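Local coordinates for tyrosine--tRNA ligase (Pyrococcus horikoshii, PDB 2CYC), which probably catalyses the two-step attachment of tyrosine to tRNA(Tyr), first activating the amino acid with ATP and then transferring it to the acceptor end, at residues Ser77-Lys82 and Phe163-Tyr168; Asp129-Val134 and Pro169-Ala174. All blocks are in the same frame, centred on the assembly; numbering follows the deposited sequence.

Helix 164-178 serves both contacts: its first turns meet the end of helix 74-79 in interaction 1, and its middle crosses helix 128-138 in interaction 2. The two touch where the CD1 of I79 lies 3.6 Å from the SD of M171. Both are largely buried, yet interaction 1 reaches the surface at D81, and its chemistry follows suit, with a lysine salt bridge at the outer side and apolar packing further in. Interaction 2 is wholly buried and rests on methyl groups, sulfur and aromatic rings. Each sends one side chain, Y168 or Q172, to the amino group of the bound tyrosine, and each also adjoins the second subunit.

Interaction 1: residues Ser77-Lys82 and Phe163-Tyr168; sequences SWINDK and FAKLIY. With TYR (tyrosine), chain C.
K165 reaches D81 and I79 at the end of helix 74-79 with one ammonium group. Its NZ forms a salt bridge with D81, 2.7 Å from OD2 and above the carboxylate plane, and gives a 3.1 Å hydrogen bond to the O of I79. The K165 chain runs extended, then bends at its last torsion (chi4 54°), turning NZ onto both acceptors; D162 is a further anionic partner. A long lysine suits this place, since its aliphatic part passes I79 before the charge arrives.

The helix ends here in a Schellman motif: D81, with positive phi, is the C' residue, K82 N bonding to S77 O and D81 N to W78 O. D81 OD1 also reaches K139 of the second subunit.

Apolar contact centres on I79. The single methyl of A164 lets CG2 of I79 settle against the backbone, 3.5 Å from the O of A164; the same CG2 lies 4.2 Å from CD1 of Y168, at the ring edge. CB of N80 meets CE1 of Y168 obliquely at 4.1 Å, while its OD1 bonds to R155.

Y168 OH accepts a 2.8 Å hydrogen bond from the ligand's amino N, which lies in the ring plane, and also bonds to E41.

Interaction 2: residues Asp129-Val134 and Pro169-Ala174; sequences DYWQTV and PMMQVA. With TYR (tyrosine), chain C.
A174 has its methyl turned toward helix 128-138, where it fits among V134, Y130 and T133. The CG2 of V134 is closest to its CB, at 3.6 Å, while CE1 of Y130 lies 3.9 Å from the same carbon. Alanine suits this position because a single methyl lets the two backbones approach, V134 and A174 having their CA atoms 5.4 Å apart.

M171 supplies the longer, more pliable surface. Its SD rests 3.6 Å from CH2 of W131, a Met-aromatic contact in which the sulfur meets the indole obliquely. CG stands beside the backbone N (chi1 -74°) and the chain then extends to the sulfur before bending at the methyl, which carries CG and SD along the far end of the indole. An unbranched thioether can follow the outline of so large a ring, which stacks on W131 of the second subunit.

Y130, its CG anti to the backbone N (chi1 161°), brings its hydroxyl up to M171 and A174. That hydroxyl is hydrogen-bonded to D175, itself a tyrosine-binding residue, so Y130 is a second-shell neighbour of the site. CE2 of Y130 is set 3.7 Å over the centre of one face of the W131 indole, the tyrosine turned edge-on to it. Q172, one turn before D175, points away from helix 128-138 and accepts a 2.9 Å hydrogen bond at OE1 from the amino N of the ligand.

The packing thus backs the tyrosine pocket of the Rossmann-type catalytic domain of class I synthetases. The segments cross at 115°, their axes 9.3 Å apart. Helix 122-125 touches Y130 and M171, and helix 74-79 packs on W131 through W75 and on M171 through H76 and I79.

Interaction 1: residues Ser77-Lys82 and Phe163-Tyr168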
loop_
_atom_site.group_PDB
_atom_site.type_symbol
_atom_site.label_atom_id
_atom_site.label_comp_id
_atom_site.label_asym_id
_atom_site.label_seq_id
_atom_site.Cartn_x
_atom_site.Cartn_y
_atom_site.Cartn_z
ATOM N N SER A 77 13.739 -3.426 2.787
ATOM C CA SER A 77 15.032 -2.849 2.423
ATOM C C SER A 77 15.061 -2.498 0.940
ATOM O O SER A 77 15.679 -1.514 0.538
ATOM C CB SER A 77 16.164 -3.834 2.743
ATOM O OG SER A 77 16.175 -4.160 4.120
ATOM N N TRP A 78 14.401 -3.325 0.136
ATOM C CA TRP A 78 14.308 -3.110 -1.304
ATOM C C TRP A 78 13.542 -1.798 -1.532
ATOM O O TRP A 78 13.956 -0.938 -2.315
ATOM C CB TRP A 78 13.580 -4.309 -1.926
ATOM C CG TRP A 78 12.965 -4.095 -3.286
ATOM C CD1 TRP A 78 13.528 -3.463 -4.363
ATOM C CD2 TRP A 78 11.675 -4.555 -3.717
ATOM N NE1 TRP A 78 12.666 -3.504 -5.440
ATOM C CE2 TRP A 78 11.522 -4.166 -5.071
ATOM C CE3 TRP A 78 10.631 -5.263 -3.088
ATOM C CZ2 TRP A 78 10.361 -4.456 -5.815
ATOM C CZ3 TRP A 78 9.478 -5.556 -3.822
ATOM C CH2 TRP A 78 9.353 -5.149 -5.179
ATOM N N ILE A 79 12.432 -1.650 -0.819
ATOM C CA ILE A 79 11.603 -0.452 -0.900
ATOM C C ILE A 79 12.399 0.767 -0.454
ATOM O O ILE A 79 12.308 1.846 -1.052
ATOM C CB ILE A 79 10.368 -0.583 0.018
ATOM C CG1 ILE A 79 9.344 -1.520 -0.628
ATOM C CG2 ILE A 79 9.785 0.795 0.321
ATOM C CD1 ILE A 79 8.146 -1.810 0.270
ATOM N N ASN A 80 13.193 0.586 0.596
ATOM C CA ASN A 80 13.976 1.686 1.130
ATOM C C ASN A 80 15.306 1.918 0.410
ATOM O O ASN A 80 16.188 2.597 0.926
ATOM C CB ASN A 80 14.200 1.483 2.638
ATOM C CG ASN A 80 14.374 2.798 3.369
ATOM O OD1 ASN A 80 14.036 3.853 2.832
ATOM N ND2 ASN A 80 14.885 2.747 4.598
ATOM N N ASP A 81 15.432 1.350 -0.786
ATOM C CA ASP A 81 16.625 1.494 -1.624
ATOM C C ASP A 81 17.962 1.051 -1.028
ATOM O O ASP A 81 18.991 1.659 -1.305
ATOM C CB ASP A 81 16.758 2.944 -2.098
ATOM C CG ASP A 81 15.548 3.412 -2.882
ATOM O OD1 ASP A 81 15.112 2.677 -3.796
ATOM O OD2 ASP A 81 15.036 4.511 -2.586
ATOM N N LYS A 82 17.968 -0.012 -0.234
ATOM C CA LYS A 82 19.227 -0.462 0.344
ATOM C C LYS A 82 19.958 -1.344 -0.645
ATOM O O LYS A 82 19.335 -1.983 -1.498
ATOM C CB LYS A 82 18.986 -1.231 1.645
ATOM C CG LYS A 82 18.337 -0.398 2.737
ATOM C CD LYS A 82 19.075 0.915 2.947
ATOM C CE LYS A 82 18.486 1.676 4.117
ATOM N NZ LYS A 82 19.017 3.063 4.156
ATOM N N PHE A 163 5.669 6.264 -3.818
ATOM C CA PHE A 163 4.600 5.722 -3.005
ATOM C C PHE A 163 4.934 4.478 -2.194
ATOM O O PHE A 163 4.403 4.299 -1.094
ATOM C CB PHE A 163 3.353 5.457 -3.860
ATOM C CG PHE A 163 2.142 5.085 -3.044
ATOM C CD1 PHE A 163 1.648 3.787 -3.059
ATOM C CD2 PHE A 163 1.539 6.024 -2.209
ATOM C CE1 PHE A 163 0.566 3.422 -2.248
ATOM C CE2 PHE A 163 0.457 5.674 -1.391
ATOM C CZ PHE A 163 -0.030 4.365 -1.410
ATOM N N ALA A 164 5.809 3.626 -2.720
ATOM C CA ALA A 164 6.174 2.391 -2.029
ATOM C C ALA A 164 6.694 2.643 -0.621
ATOM O O ALA A 164 6.448 1.840 0.278
ATOM C CB ALA A 164 7.219 1.602 -2.839
ATOM N N LYS A 165 7.410 3.754 -0.431
ATOM C CA LYS A 165 7.964 4.080 0.884
ATOM C C LYS A 165 6.895 4.355 1.922
ATOM O O LYS A 165 7.126 4.156 3.116
ATOM C CB LYS A 165 8.930 5.264 0.790
ATOM C CG LYS A 165 10.240 4.890 0.097
ATOM C CD LYS A 165 11.239 6.045 0.062
ATOM C CE LYS A 165 12.603 5.559 -0.405
ATOM N NZ LYS A 165 12.516 4.837 -1.704
ATOM N N LEU A 166 5.729 4.807 1.468
ATOM C CA LEU A 166 4.603 5.068 2.369
ATOM C C LEU A 166 3.942 3.736 2.748
ATOM O O LEU A 166 3.294 3.626 3.784
ATOM C CB LEU A 166 3.570 5.983 1.697
ATOM C CG LEU A 166 3.810 7.499 1.755
ATOM C CD1 LEU A 166 3.720 7.954 3.197
ATOM C CD2 LEU A 166 5.169 7.854 1.175
ATOM N N ILE A 167 4.095 2.723 1.901
ATOM C CA ILE A 167 3.512 1.419 2.214
ATOM C C ILE A 167 4.327 0.738 3.326
ATOM O O ILE A 167 3.781 0.055 4.195
ATOM C CB ILE A 167 3.480 0.516 0.955
ATOM C CG1 ILE A 167 2.599 1.169 -0.120
ATOM C CG2 ILE A 167 2.962 -0.887 1.316
ATOM C CD1 ILE A 167 2.624 0.445 -1.451
ATOM N N TYR A 168 5.639 0.947 3.296
ATOM C CA TYR A 168 6.574 0.374 4.275
ATOM C C TYR A 168 6.090 0.390 5.746
ATOM O O TYR A 168 6.090 -0.640 6.422
ATOM C CB TYR A 168 7.927 1.105 4.134
ATOM C CG TYR A 168 9.082 0.642 5.019
ATOM C CD1 TYR A 168 10.321 0.347 4.459
ATOM C CD2 TYR A 168 8.966 0.594 6.411
ATOM C CE1 TYR A 168 11.419 0.022 5.248
ATOM C CE2 TYR A 168 10.064 0.270 7.215
ATOM C CZ TYR A 168 11.287 -0.015 6.622
ATOM O OH TYR A 168 12.383 -0.342 7.395
HETATM N N TYR C . 12.101 -0.250 10.139
HETATM C CA TYR C . 13.158 -1.107 10.757
HETATM C C TYR C . 14.520 -0.421 10.668
HETATM O O TYR C . 14.616 0.617 9.977
HETATM C CB TYR C . 13.212 -2.471 10.050
HETATM C CG TYR C . 11.947 -3.291 10.218
HETATM C CD1 TYR C . 11.512 -3.689 11.481
HETATM C CD2 TYR C . 11.184 -3.670 9.110
HETATM C CE1 TYR C . 10.337 -4.445 11.639
HETATM C CE2 TYR C . 10.023 -4.428 9.254
HETATM C CZ TYR C . 9.600 -4.808 10.517
HETATM O OH TYR C . 8.439 -5.549 10.651
HETATM O OXT TYR C . 15.476 -0.932 11.284
#

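Interaction 2: residues Asp129-Val134 and Pro169-Ala174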
loop_
_atom_site.group_PDB
_atom_site.type_symbol
_atom_site.label_atom_id
_atom_site.label_comp_id
_atom_site.label_asym_id
_atom_site.label_seq_id
_atom_site.Cartn_x
_atom_site.Cartn_y
_atom_site.Cartn_z
ATOM N N ASP A 129 -2.812 -13.248 2.005
ATOM C CA ASP A 129 -3.604 -12.996 3.209
ATOM C C ASP A 129 -2.856 -12.034 4.141
ATOM O O ASP A 129 -3.459 -11.366 4.983
ATOM C CB ASP A 129 -3.963 -14.318 3.910
ATOM C CG ASP A 129 -2.755 -15.077 4.399
ATOM O OD1 ASP A 129 -1.650 -14.873 3.859
ATOM O OD2 ASP A 129 -2.917 -15.904 5.323
ATOM N N TYR A 130 -1.540 -11.958 3.968
ATOM C CA TYR A 130 -0.725 -11.025 4.730
ATOM C C TYR A 130 -1.107 -9.623 4.229
ATOM O O TYR A 130 -1.343 -8.695 5.015
ATOM C CB TYR A 130 0.758 -11.260 4.452
ATOM C CG TYR A 130 1.635 -10.080 4.829
ATOM C CD1 TYR A 130 2.147 -9.945 6.122
ATOM C CD2 TYR A 130 1.929 -9.078 3.894
ATOM C CE1 TYR A 130 2.929 -8.846 6.479
ATOM C CE2 TYR A 130 2.705 -7.979 4.244
ATOM C CZ TYR A 130 3.203 -7.870 5.535
ATOM O OH TYR A 130 3.991 -6.790 5.869
ATOM N N TRP A 131 -1.175 -9.477 2.910
ATOM C CA TRP A 131 -1.514 -8.185 2.316
ATOM C C TRP A 131 -2.947 -7.757 2.593
ATOM O O TRP A 131 -3.261 -6.555 2.625
ATOM C CB TRP A 131 -1.206 -8.204 0.815
ATOM C CG TRP A 131 0.285 -8.231 0.601
ATOM C CD1 TRP A 131 1.083 -9.338 0.466
ATOM C CD2 TRP A 131 1.171 -7.112 0.689
ATOM N NE1 TRP A 131 2.413 -8.971 0.479
ATOM C CE2 TRP A 131 2.493 -7.610 0.615
ATOM C CE3 TRP A 131 0.977 -5.736 0.831
ATOM C CZ2 TRP A 131 3.613 -6.775 0.680
ATOM C CZ3 TRP A 131 2.097 -4.904 0.896
ATOM C CH2 TRP A 131 3.393 -5.427 0.820
ATOM N N GLN A 132 -3.823 -8.728 2.818
ATOM C CA GLN A 132 -5.197 -8.383 3.127
ATOM C C GLN A 132 -5.163 -7.664 4.478
ATOM O O GLN A 132 -5.934 -6.740 4.732
ATOM C CB GLN A 132 -6.059 -9.633 3.205
ATOM C CG GLN A 132 -7.513 -9.349 3.596
ATOM C CD GLN A 132 -8.408 -10.564 3.450
ATOM O OE1 GLN A 132 -8.013 -11.683 3.781
ATOM N NE2 GLN A 132 -9.627 -10.349 2.963
ATOM N N THR A 133 -4.244 -8.086 5.337
ATOM C CA THR A 133 -4.100 -7.467 6.647
ATOM C C THR A 133 -3.387 -6.114 6.521
ATOM O O THR A 133 -3.635 -5.205 7.309
ATOM C CB THR A 133 -3.400 -8.442 7.629
ATOM O OG1 THR A 133 -4.401 -9.307 8.185
ATOM C CG2 THR A 133 -2.675 -7.707 8.755
ATOM N N VAL A 134 -2.523 -5.959 5.525
ATOM C CA VAL A 134 -1.887 -4.657 5.326
ATOM C C VAL A 134 -3.035 -3.679 5.014
ATOM O O VAL A 134 -3.073 -2.553 5.524
ATOM C CB VAL A 134 -0.898 -4.653 4.133
ATOM C CG1 VAL A 134 -0.566 -3.213 3.752
ATOM C CG2 VAL A 134 0.403 -5.402 4.508
ATOM N N PRO A 169 5.657 1.545 6.257
ATOM C CA PRO A 169 5.213 1.530 7.659
ATOM C C PRO A 169 4.000 0.628 7.925
ATOM O O PRO A 169 3.871 0.045 8.999
ATOM C CB PRO A 169 4.921 3.006 7.948
ATOM C CG PRO A 169 5.819 3.739 6.951
ATOM C CD PRO A 169 5.616 2.910 5.709
ATOM N N MET A 170 3.101 0.529 6.954
ATOM C CA MET A 170 1.931 -0.312 7.133
ATOM C C MET A 170 2.354 -1.782 7.090
ATOM O O MET A 170 1.730 -2.643 7.711
ATOM C CB MET A 170 0.883 0.014 6.057
ATOM C CG MET A 170 0.328 1.436 6.190
ATOM S SD MET A 170 -0.529 1.746 7.769
ATOM C CE MET A 170 0.828 2.383 8.818
ATOM N N MET A 171 3.428 -2.064 6.364
ATOM C CA MET A 171 3.945 -3.425 6.293
ATOM C C MET A 171 4.578 -3.787 7.644
ATOM O O MET A 171 4.458 -4.924 8.106
ATOM C CB MET A 171 5.000 -3.541 5.187
ATOM C CG MET A 171 4.443 -3.540 3.771
ATOM S SD MET A 171 5.765 -3.305 2.554
ATOM C CE MET A 171 6.749 -4.820 2.824
ATOM N N GLN A 172 5.244 -2.822 8.277
ATOM C CA GLN A 172 5.888 -3.077 9.565
ATOM C C GLN A 172 4.832 -3.400 10.610
ATOM O O GLN A 172 5.021 -4.302 11.433
ATOM C CB GLN A 172 6.733 -1.874 10.031
ATOM C CG GLN A 172 7.529 -2.142 11.343
ATOM C CD GLN A 172 8.765 -1.259 11.493
ATOM O OE1 GLN A 172 9.270 -0.722 10.510
ATOM N NE2 GLN A 172 9.275 -1.129 12.727
ATOM N N VAL A 173 3.718 -2.674 10.581
ATOM C CA VAL A 173 2.658 -2.953 11.542
ATOM C C VAL A 173 2.042 -4.330 11.260
ATOM O O VAL A 173 1.809 -5.115 12.184
ATOM C CB VAL A 173 1.577 -1.855 11.497
ATOM C CG1 VAL A 173 0.390 -2.239 12.359
ATOM C CG2 VAL A 173 2.177 -0.543 11.992
ATOM N N ALA A 174 1.798 -4.621 9.983
ATOM C CA ALA A 174 1.227 -5.906 9.569
ATOM C C ALA A 174 2.141 -7.073 9.952
ATOM O O ALA A 174 1.670 -8.146 10.342
ATOM C CB ALA A 174 0.972 -5.905 8.048
HETATM N N TYR C . 12.101 -0.250 10.139
HETATM C CA TYR C . 13.158 -1.107 10.757
HETATM C C TYR C . 14.520 -0.421 10.668
HETATM O O TYR C . 14.616 0.617 9.977
HETATM C CB TYR C . 13.212 -2.471 10.050
HETATM C CG TYR C . 11.947 -3.291 10.218
HETATM C CD1 TYR C . 11.512 -3.689 11.481
HETATM C CD2 TYR C . 11.184 -3.670 9.110
HETATM C CE1 TYR C . 10.337 -4.445 11.639
HETATM C CE2 TYR C . 10.023 -4.428 9.254
HETATM C CZ TYR C . 9.600 -4.808 10.517
HETATM O OH TYR C . 8.439 -5.549 10.651
HETATM O OXT TYR C . 15.476 -0.932 11.284
#